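Local atomic coordinates of solute-binding periplasmic protein of iron/siderophore ABC transporter (PDB entry 6B2Y), a protein that probably binds a chelated iron or siderophore complex in the periplasm and hands it to an ABC transporter for uptake. Residues A[63-68]-A[160-165]; A[171-176]-A[195-200]; A[218-223]-A[237-242]. All blocks are in the same frame, centred on the assembly; numbering follows the deposited sequence.

From the N terminus, interaction 1 comes first: 63-68 meets 160-165 and closes a long loop that takes in most of the first parallel sheet. The chain then runs through D163-R165 into helix 168-182, and interaction 2 closes the short hairpin between that helix and helix 186-207, which leads over to the second sheet. There interaction 3 joins strand 217-221 to the start of helix 239-245. The three loops follow one another in series, with none enclosing or crossing another. Interactions 1 and 2 touch where D163 bonds to N171 and S175, and interactions 1 and 3 where the carbonyl of R165 meets N238, tying the two lobes together.

Interaction 1 (A[63-68]-A[160-165]); sequences GRLFYA and VFVDFR
In the first lobe, a Rossmann-like parallel sheet, L65 and A68 lie just beyond the strand at its middle and pack on V162 at the end of edge strand 159-162 and on F164 in the turn just after it. L65 and V162 meet tip to tip, L65 CD2 lying 3.6 Å from V162 CG2. The leucine's CB does not aim straight at the strand. Its CG turns beside the backbone N (chi1 -73°), and with CD1 continuing the extended chain (chi2 172°), the other branch, CD2, is left facing V162 and the F164 ring. The same methyl comes up at the edge of that ring, near its plane, 4.2 Å from F164 CE2. A68 takes the far end of the ring: its CB approaches obliquely and sits 3.6 Å from F164 CE2 and 3.7 Å from F164 CZ. All four residues are buried, and no hydrogen bond crosses between the segments. I134 of the intervening strand 132-136 touches L65, while L179 of helix 168-182 lies against A68, so both elements add side chains to this core. Directly after the strand, D163 shapes the turn that carries F164. R165 N donates to D163 OD1 at 3.0 Å, arriving from above the carboxylate plane, which makes an Asx turn. The same oxygen also accepts from N166 N, and D163 OD2 from S167 N, so the carboxylate holds the backbone as it heads for helix 168-182. The contact thus joins the segment following central strand 58-60 to the C-terminal end of edge strand 159-162, within the 3-2-1-4-5 sheet of a periplasmic binding protein's Rossmann-like lobe.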
loop_
_atom_site.group_PDB
_atom_site.type_symbol
_atom_site.label_atom_id
_atom_site.label_comp_id
_atom_site.label_asym_id
_atom_site.label_seq_id
_atom_site.Cartn_x
_atom_site.Cartn_y
_atom_site.Cartn_z
ATOM N N GLY A 63 -0.271 -6.406 -10.046
ATOM C CA GLY A 63 0.565 -5.367 -10.633
ATOM C C GLY A 63 1.243 -4.491 -9.596
ATOM O O GLY A 63 2.394 -4.074 -9.771
ATOM N N ARG A 64 0.553 -4.212 -8.502
ATOM C CA ARG A 64 1.097 -3.300 -7.510
ATOM C C ARG A 64 2.185 -3.943 -6.651
ATOM O O ARG A 64 2.793 -3.251 -5.834
ATOM C CB ARG A 64 -0.047 -2.731 -6.672
ATOM C CG ARG A 64 -0.844 -1.665 -7.474
ATOM C CD ARG A 64 -2.150 -1.297 -6.810
ATOM N NE ARG A 64 -3.121 -2.382 -6.891
ATOM C CZ ARG A 64 -4.310 -2.366 -6.294
ATOM N NH1 ARG A 64 -4.679 -1.321 -5.564
ATOM N NH2 ARG A 64 -5.133 -3.397 -6.426
ATOM N N LEU A 65 2.499 -5.224 -6.862
ATOM C CA LEU A 65 3.722 -5.773 -6.276
ATOM C C LEU A 65 4.963 -5.118 -6.855
ATOM O O LEU A 65 6.064 -5.307 -6.326
ATOM C CB LEU A 65 3.763 -7.295 -6.470
ATOM C CG LEU A 65 2.767 -7.992 -5.536
ATOM C CD1 LEU A 65 2.640 -9.489 -5.821
ATOM C CD2 LEU A 65 3.141 -7.733 -4.061
ATOM N N PHE A 66 4.814 -4.329 -7.921
ATOM C CA PHE A 66 5.926 -3.541 -8.418
ATOM C C PHE A 66 6.506 -2.635 -7.341
ATOM O O PHE A 66 7.720 -2.404 -7.321
ATOM C CB PHE A 66 5.475 -2.715 -9.622
ATOM C CG PHE A 66 6.503 -1.721 -10.085
ATOM C CD1 PHE A 66 7.701 -2.150 -10.628
ATOM C CD2 PHE A 66 6.273 -0.358 -9.964
ATOM C CE1 PHE A 66 8.654 -1.239 -11.047
ATOM C CE2 PHE A 66 7.226 0.555 -10.382
ATOM C CZ PHE A 66 8.418 0.105 -10.921
ATOM N N TYR A 67 5.674 -2.117 -6.429
ATOM C CA TYR A 67 6.223 -1.270 -5.369
ATOM C C TYR A 67 7.306 -2.018 -4.606
ATOM O O TYR A 67 8.389 -1.481 -4.356
ATOM C CB TYR A 67 5.139 -0.813 -4.395
ATOM C CG TYR A 67 3.952 -0.111 -4.997
ATOM C CD1 TYR A 67 4.096 0.904 -5.953
ATOM C CD2 TYR A 67 2.665 -0.442 -4.580
ATOM C CE1 TYR A 67 2.974 1.543 -6.483
ATOM C CE2 TYR A 67 1.551 0.183 -5.110
ATOM C CZ TYR A 67 1.717 1.175 -6.060
ATOM O OH TYR A 67 0.591 1.781 -6.556
ATOM N N ALA A 68 7.028 -3.267 -4.233
ATOM C CA ALA A 68 8.000 -4.030 -3.455
ATOM C C ALA A 68 9.235 -4.346 -4.280
ATOM O O ALA A 68 10.366 -4.214 -3.795
ATOM C CB ALA A 68 7.356 -5.312 -2.922
ATOM N N VAL A 160 5.878 -17.492 -5.881
ATOM C CA VAL A 160 6.224 -17.099 -4.513
ATOM C C VAL A 160 5.155 -16.130 -4.013
ATOM O O VAL A 160 4.851 -15.144 -4.696
ATOM C CB VAL A 160 7.616 -16.444 -4.455
ATOM C CG1 VAL A 160 7.832 -15.750 -3.114
ATOM C CG2 VAL A 160 8.707 -17.470 -4.738
ATOM N N PHE A 161 4.606 -16.402 -2.818
ATOM C CA PHE A 161 3.603 -15.539 -2.193
ATOM C C PHE A 161 4.239 -14.616 -1.165
ATOM O O PHE A 161 5.071 -15.047 -0.365
ATOM C CB PHE A 161 2.499 -16.358 -1.519
ATOM C CG PHE A 161 1.600 -17.047 -2.492
ATOM C CD1 PHE A 161 0.484 -16.394 -3.010
ATOM C CD2 PHE A 161 1.890 -18.329 -2.933
ATOM C CE1 PHE A 161 -0.331 -17.026 -3.934
ATOM C CE2 PHE A 161 1.071 -18.963 -3.862
ATOM C CZ PHE A 161 -0.034 -18.309 -4.356
ATOM N N VAL A 162 3.832 -13.343 -1.194
ATOM C CA VAL A 162 4.208 -12.337 -0.204
ATOM C C VAL A 162 2.935 -11.818 0.454
ATOM O O VAL A 162 1.825 -12.142 0.041
ATOM C CB VAL A 162 5.007 -11.174 -0.819
ATOM C CG1 VAL A 162 6.347 -11.661 -1.354
ATOM C CG2 VAL A 162 4.160 -10.469 -1.923
ATOM N N ASP A 163 3.100 -11.012 1.507
ATOM C CA ASP A 163 1.942 -10.329 2.075
ATOM C C ASP A 163 2.346 -8.976 2.648
ATOM O O ASP A 163 3.189 -8.906 3.554
ATOM C CB ASP A 163 1.266 -11.146 3.176
ATOM C CG ASP A 163 0.098 -10.387 3.806
ATOM O OD1 ASP A 163 -0.778 -9.921 3.052
ATOM O OD2 ASP A 163 0.083 -10.233 5.048
ATOM N N PHE A 164 1.710 -7.922 2.130
ATOM C CA PHE A 164 1.730 -6.570 2.685
ATOM C C PHE A 164 0.336 -6.093 3.045
ATOM O O PHE A 164 0.171 -4.936 3.460
ATOM C CB PHE A 164 2.344 -5.579 1.682
ATOM C CG PHE A 164 3.708 -5.964 1.215
ATOM C CD1 PHE A 164 4.801 -5.843 2.068
ATOM C CD2 PHE A 164 3.896 -6.467 -0.075
ATOM C CE1 PHE A 164 6.066 -6.180 1.648
ATOM C CE2 PHE A 164 5.156 -6.815 -0.506
ATOM C CZ PHE A 164 6.243 -6.680 0.356
ATOM N N ARG A 165 -0.671 -6.951 2.894
ATOM C CA ARG A 165 -2.069 -6.554 2.955
ATOM C C ARG A 165 -2.790 -7.105 4.173
ATOM O O ARG A 165 -3.504 -6.369 4.857
ATOM C CB ARG A 165 -2.795 -7.023 1.681
ATOM C CG ARG A 165 -4.091 -6.229 1.391
ATOM C CD ARG A 165 -4.975 -6.936 0.352
ATOM N NE ARG A 165 -5.203 -8.312 0.770
ATOM C CZ ARG A 165 -4.828 -9.379 0.077
ATOM N NH1 ARG A 165 -4.240 -9.225 -1.106
ATOM N NH2 ARG A 165 -5.064 -10.596 0.560
#

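Interaction 2 (A[171-176]-A[195-200]); sequences NTLPSM and FYQDNV
Y196 spans the gap from helix 186-207 to helix 168-182, with L173 near the root of its side chain and T172 near the tip. Its CG stands anti to the backbone N (chi1 -178°), which sends the ring across. Starting at the root, Y196 CB lies 4.0 Å from L173 CD2. That methyl then comes to 3.6 Å from Y196 CD1, approaching the ring obliquely. Farther out, on the same side of the ring plane, T172 CG2 lies 3.8 Å from both Y196 CE2 and Y196 CZ, the two side chains crossing at about a right angle. At the tip, Y196 OH hydrogen-bonds to N339 OD1, while T172 OG1 bonds back to P168 O in its own helix. The second methyl of L173 meets Q197 instead: L173 CD1 is 3.3 Å from Q197 OE1, and Q197 NE2 turns to D201 OD1. The two helical segments run antiparallel, 165° apart in direction and 11.3 Å apart at their axes, forming a helical hairpin. Beyond it, V340 and I343 of helix 340-350 pack on Y196, and helix 360-371 packs on F195, while S175, on helix 168-182, touches V162 of strand 159-162 and F164 after it.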
loop_
_atom_site.group_PDB
_atom_site.type_symbol
_atom_site.label_atom_id
_atom_site.label_comp_id
_atom_site.label_asym_id
_atom_site.label_seq_id
_atom_site.Cartn_x
_atom_site.Cartn_y
_atom_site.Cartn_z
ATOM N N ASN A 171 4.277 -9.046 8.592
ATOM C CA ASN A 171 4.674 -9.686 7.337
ATOM C C ASN A 171 5.411 -8.770 6.362
ATOM O O ASN A 171 5.953 -9.265 5.355
ATOM C CB ASN A 171 3.444 -10.262 6.625
ATOM C CG ASN A 171 2.862 -11.483 7.337
ATOM O OD1 ASN A 171 3.478 -12.050 8.243
ATOM N ND2 ASN A 171 1.667 -11.901 6.912
ATOM N N THR A 172 5.445 -7.461 6.615
ATOM C CA THR A 172 6.096 -6.569 5.658
ATOM C C THR A 172 7.579 -6.889 5.541
ATOM O O THR A 172 8.111 -7.022 4.429
ATOM C CB THR A 172 5.908 -5.108 6.060
ATOM O OG1 THR A 172 4.522 -4.770 6.012
ATOM C CG2 THR A 172 6.672 -4.199 5.079
ATOM N N LEU A 173 8.268 -7.009 6.690
ATOM C CA LEU A 173 9.710 -7.259 6.665
ATOM C C LEU A 173 10.038 -8.681 6.235
ATOM O O LEU A 173 10.940 -8.861 5.389
ATOM C CB LEU A 173 10.324 -6.905 8.029
ATOM C CG LEU A 173 10.142 -5.431 8.357
ATOM C CD1 LEU A 173 10.808 -5.102 9.696
ATOM C CD2 LEU A 173 10.739 -4.575 7.221
ATOM N N PRO A 174 9.378 -9.725 6.754
ATOM C CA PRO A 174 9.580 -11.058 6.161
ATOM C C PRO A 174 9.349 -11.075 4.659
ATOM O O PRO A 174 10.096 -11.749 3.946
ATOM C CB PRO A 174 8.559 -11.926 6.904
ATOM C CG PRO A 174 8.469 -11.309 8.261
ATOM C CD PRO A 174 8.512 -9.796 7.951
ATOM N N SER A 175 8.317 -10.376 4.159
ATOM C CA SER A 175 8.070 -10.400 2.717
ATOM C C SER A 175 9.239 -9.793 1.949
ATOM O O SER A 175 9.600 -10.272 0.868
ATOM C CB SER A 175 6.785 -9.644 2.379
ATOM O OG SER A 175 5.645 -10.346 2.840
ATOM N N MET A 176 9.837 -8.724 2.482
ATOM C CA MET A 176 10.976 -8.125 1.785
ATOM C C MET A 176 12.204 -9.027 1.835
ATOM O O MET A 176 12.953 -9.106 0.856
ATOM C CB MET A 176 11.316 -6.745 2.371
ATOM C CG MET A 176 10.299 -5.632 2.102
ATOM S SD MET A 176 9.924 -5.423 0.337
ATOM C CE MET A 176 11.580 -5.078 -0.284
ATOM N N PHE A 195 16.125 0.301 6.988
ATOM C CA PHE A 195 15.522 1.630 6.835
ATOM C C PHE A 195 14.092 1.651 7.354
ATOM O O PHE A 195 13.668 2.595 8.028
ATOM C CB PHE A 195 15.569 2.048 5.360
ATOM C CG PHE A 195 14.747 3.276 5.038
ATOM C CD1 PHE A 195 15.290 4.548 5.187
ATOM C CD2 PHE A 195 13.442 3.159 4.577
ATOM C CE1 PHE A 195 14.532 5.691 4.878
ATOM C CE2 PHE A 195 12.686 4.280 4.268
ATOM C CZ PHE A 195 13.233 5.555 4.417
ATOM N N TYR A 196 13.334 0.608 7.058
ATOM C CA TYR A 196 11.948 0.549 7.501
ATOM C C TYR A 196 11.860 0.436 9.022
ATOM O O TYR A 196 11.123 1.187 9.673
ATOM C CB TYR A 196 11.284 -0.645 6.822
ATOM C CG TYR A 196 9.822 -0.865 7.109
ATOM C CD1 TYR A 196 9.405 -1.466 8.308
ATOM C CD2 TYR A 196 8.858 -0.534 6.165
ATOM C CE1 TYR A 196 8.077 -1.699 8.565
ATOM C CE2 TYR A 196 7.528 -0.761 6.413
ATOM C CZ TYR A 196 7.139 -1.348 7.610
ATOM O OH TYR A 196 5.815 -1.586 7.868
ATOM N N GLN A 197 12.603 -0.512 9.605
ATOM C CA GLN A 197 12.522 -0.709 11.047
ATOM C C GLN A 197 12.965 0.541 11.799
ATOM O O GLN A 197 12.340 0.923 12.793
ATOM C CB GLN A 197 13.363 -1.911 11.471
ATOM C CG GLN A 197 13.094 -2.304 12.919
ATOM C CD GLN A 197 11.702 -2.895 13.109
ATOM O OE1 GLN A 197 11.456 -4.048 12.749
ATOM N NE2 GLN A 197 10.782 -2.099 13.643
ATOM N N ASP A 198 14.026 1.195 11.327
ATOM C CA ASP A 198 14.462 2.452 11.938
ATOM C C ASP A 198 13.350 3.486 11.913
ATOM O O ASP A 198 13.112 4.184 12.905
ATOM C CB ASP A 198 15.690 2.992 11.215
ATOM C CG ASP A 198 16.952 2.279 11.640
ATOM O OD1 ASP A 198 16.851 1.454 12.570
ATOM O OD2 ASP A 198 18.024 2.543 11.057
ATOM N N ASN A 199 12.642 3.582 10.794
ATOM C CA ASN A 199 11.602 4.594 10.692
ATOM C C ASN A 199 10.302 4.203 11.375
ATOM O O ASN A 199 9.537 5.097 11.745
ATOM C CB ASN A 199 11.384 4.958 9.224
ATOM C CG ASN A 199 12.391 5.991 8.766
ATOM O OD1 ASN A 199 12.285 7.149 9.139
ATOM N ND2 ASN A 199 13.416 5.558 8.051
ATOM N N VAL A 200 10.038 2.910 11.592
ATOM C CA VAL A 200 8.920 2.558 12.457
ATOM C C VAL A 200 9.285 2.801 13.917
ATOM O O VAL A 200 8.439 3.216 14.714
ATOM C CB VAL A 200 8.482 1.099 12.210
ATOM C CG1 VAL A 200 7.523 0.593 13.323
ATOM C CG2 VAL A 200 7.854 0.961 10.831
#

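Interaction 3 (A[218-223]-A[237-242]); sequences VFIELR and GNMGDF
The carbonyl oxygen of N238 accepts from D241 N at 2.8 Å, closing the first turn of helix 239-245, and the side chain of N238 meets L222 across the contact. This is one half of a beta-alpha-beta crossover: strand 217-221 runs into the helix by way of a long excursion, and the chain returns in strand 249-250, parallel to the first and next to it in the second sheet. N238 holds its place with several polar atoms. N238 OD1 takes a weak bond from M239 N and lies 4.0 Å from L222 CD1, the two side chains approaching from opposite directions. N238 ND2 reaches R165 O, so this corner of the second lobe also grips the turn after the last strand of the first. The backbone before it is unusual: G237 has phi 142°, psi -162°, angles suited to glycine.

M239 carries the apolar part of the contact. Bent at its second torsion (chi2 -139°), it turns its sulfur onto the strand, where M239 SD sits 3.7 Å from I220 CD1, with the two side chains crossing at about a right angle. L222 approaches the same thioether obliquely, its CD2 lying 4.1 Å from both M239 SD and M239 CE. The CB atoms of I220 and L222, two residues apart, both point toward 237-242, while E221 points elsewhere, to a salt bridge with R312 and a hydrogen bond with Y276 OH. F346 of helix 340-350 packs on I220 and on F242 as well. One turn into the helix, the ring of F242 folds back under the turn, and N238 O stands 4.3 Å above its plane, over the centre of one face.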
loop_
_atom_site.group_PDB
_atom_site.type_symbol
_atom_site.label_atom_id
_atom_site.label_comp_id
_atom_site.label_asym_id
_atom_site.label_seq_id
_atom_site.Cartn_x
_atom_site.Cartn_y
_atom_site.Cartn_z
ATOM N N VAL A 218 -10.182 5.771 16.487
ATOM C CA VAL A 218 -9.896 6.059 15.086
ATOM C C VAL A 218 -10.801 5.200 14.221
ATOM O O VAL A 218 -10.928 3.992 14.448
ATOM C CB VAL A 218 -8.425 5.769 14.719
ATOM C CG1 VAL A 218 -8.174 6.094 13.219
ATOM C CG2 VAL A 218 -7.458 6.532 15.620
ATOM N N PHE A 219 -11.390 5.811 13.197
ATOM C CA PHE A 219 -12.056 5.063 12.139
ATOM C C PHE A 219 -11.400 5.405 10.813
ATOM O O PHE A 219 -11.262 6.589 10.480
ATOM C CB PHE A 219 -13.552 5.371 12.052
ATOM C CG PHE A 219 -14.247 4.594 10.968
ATOM C CD1 PHE A 219 -14.426 3.225 11.091
ATOM C CD2 PHE A 219 -14.671 5.220 9.802
ATOM C CE1 PHE A 219 -15.042 2.491 10.088
ATOM C CE2 PHE A 219 -15.292 4.484 8.798
ATOM C CZ PHE A 219 -15.476 3.126 8.945
ATOM N N ILE A 220 -10.990 4.379 10.062
ATOM C CA ILE A 220 -10.462 4.574 8.712
ATOM C C ILE A 220 -11.479 4.053 7.701
ATOM O O ILE A 220 -11.869 2.882 7.732
ATOM C CB ILE A 220 -9.087 3.908 8.517
ATOM C CG1 ILE A 220 -8.550 4.246 7.116
ATOM C CG2 ILE A 220 -9.155 2.406 8.710
ATOM C CD1 ILE A 220 -7.104 4.627 7.091
ATOM N N GLU A 221 -11.917 4.929 6.801
ATOM C CA GLU A 221 -12.810 4.540 5.721
ATOM C C GLU A 221 -11.953 4.325 4.481
ATOM O O GLU A 221 -11.482 5.286 3.870
ATOM C CB GLU A 221 -13.883 5.602 5.479
ATOM C CG GLU A 221 -14.968 5.098 4.563
ATOM C CD GLU A 221 -15.962 6.167 4.182
ATOM O OE1 GLU A 221 -16.789 5.896 3.292
ATOM O OE2 GLU A 221 -15.911 7.267 4.768
ATOM N N LEU A 222 -11.728 3.059 4.129
ATOM C CA LEU A 222 -10.927 2.745 2.951
ATOM C C LEU A 222 -11.711 3.017 1.665
ATOM O O LEU A 222 -12.884 2.661 1.544
ATOM C CB LEU A 222 -10.479 1.288 2.993
ATOM C CG LEU A 222 -9.585 0.951 4.182
ATOM C CD1 LEU A 222 -9.379 -0.573 4.293
ATOM C CD2 LEU A 222 -8.242 1.668 4.040
ATOM N N ARG A 223 -11.028 3.613 0.690
ATOM C CA ARG A 223 -11.654 3.998 -0.578
ATOM C C ARG A 223 -12.940 4.774 -0.338
ATOM O O ARG A 223 -13.978 4.497 -0.941
ATOM C CB ARG A 223 -11.878 2.786 -1.469
ATOM C CG ARG A 223 -10.634 1.918 -1.612
ATOM C CD ARG A 223 -10.914 0.626 -2.361
ATOM N NE ARG A 223 -11.965 -0.157 -1.720
ATOM C CZ ARG A 223 -13.101 -0.498 -2.324
ATOM N NH1 ARG A 223 -14.012 -1.217 -1.678
ATOM N NH2 ARG A 223 -13.323 -0.119 -3.580
ATOM N N GLY A 237 -5.851 -6.213 11.183
ATOM C CA GLY A 237 -4.819 -6.256 10.174
ATOM C C GLY A 237 -4.973 -5.088 9.222
ATOM O O GLY A 237 -5.647 -4.108 9.534
ATOM N N ASN A 238 -4.331 -5.217 8.062
ATOM C CA ASN A 238 -4.226 -4.136 7.081
ATOM C C ASN A 238 -3.954 -2.796 7.759
ATOM O O ASN A 238 -3.107 -2.731 8.651
ATOM C CB ASN A 238 -5.479 -4.099 6.223
ATOM C CG ASN A 238 -5.273 -3.306 4.931
ATOM O OD1 ASN A 238 -5.776 -2.198 4.808
ATOM N ND2 ASN A 238 -4.513 -3.860 3.988
ATOM N N MET A 239 -4.658 -1.718 7.363
ATOM C CA MET A 239 -4.334 -0.414 7.910
ATOM C C MET A 239 -4.647 -0.324 9.396
ATOM O O MET A 239 -4.116 0.566 10.067
ATOM C CB MET A 239 -5.080 0.678 7.126
ATOM C CG MET A 239 -4.580 0.839 5.703
ATOM S SD MET A 239 -4.511 2.593 5.319
ATOM C CE MET A 239 -4.301 2.657 3.533
ATOM N N GLY A 240 -5.477 -1.236 9.920
ATOM C CA GLY A 240 -5.605 -1.372 11.362
ATOM C C GLY A 240 -4.263 -1.543 12.047
ATOM O O GLY A 240 -4.032 -1.001 13.132
ATOM N N ASP A 241 -3.349 -2.297 11.417
ATOM C CA ASP A 241 -2.000 -2.437 11.961
ATOM C C ASP A 241 -1.308 -1.083 12.087
ATOM O O ASP A 241 -0.543 -0.851 13.036
ATOM C CB ASP A 241 -1.163 -3.367 11.066
ATOM C CG ASP A 241 -1.471 -4.838 11.291
ATOM O OD1 ASP A 241 -2.330 -5.149 12.151
ATOM O OD2 ASP A 241 -0.842 -5.687 10.616
ATOM N N PHE A 242 -1.516 -0.190 11.113
ATOM C CA PHE A 242 -0.864 1.119 11.183
ATOM C C PHE A 242 -1.454 1.963 12.297
ATOM O O PHE A 242 -0.727 2.712 12.966
ATOM C CB PHE A 242 -1.003 1.878 9.860
ATOM C CG PHE A 242 -0.647 1.067 8.642
ATOM C CD1 PHE A 242 0.266 0.025 8.711
ATOM C CD2 PHE A 242 -1.218 1.383 7.409
ATOM C CE1 PHE A 242 0.585 -0.712 7.574
ATOM C CE2 PHE A 242 -0.904 0.656 6.283
ATOM C CZ PHE A 242 -0.016 -0.391 6.367
#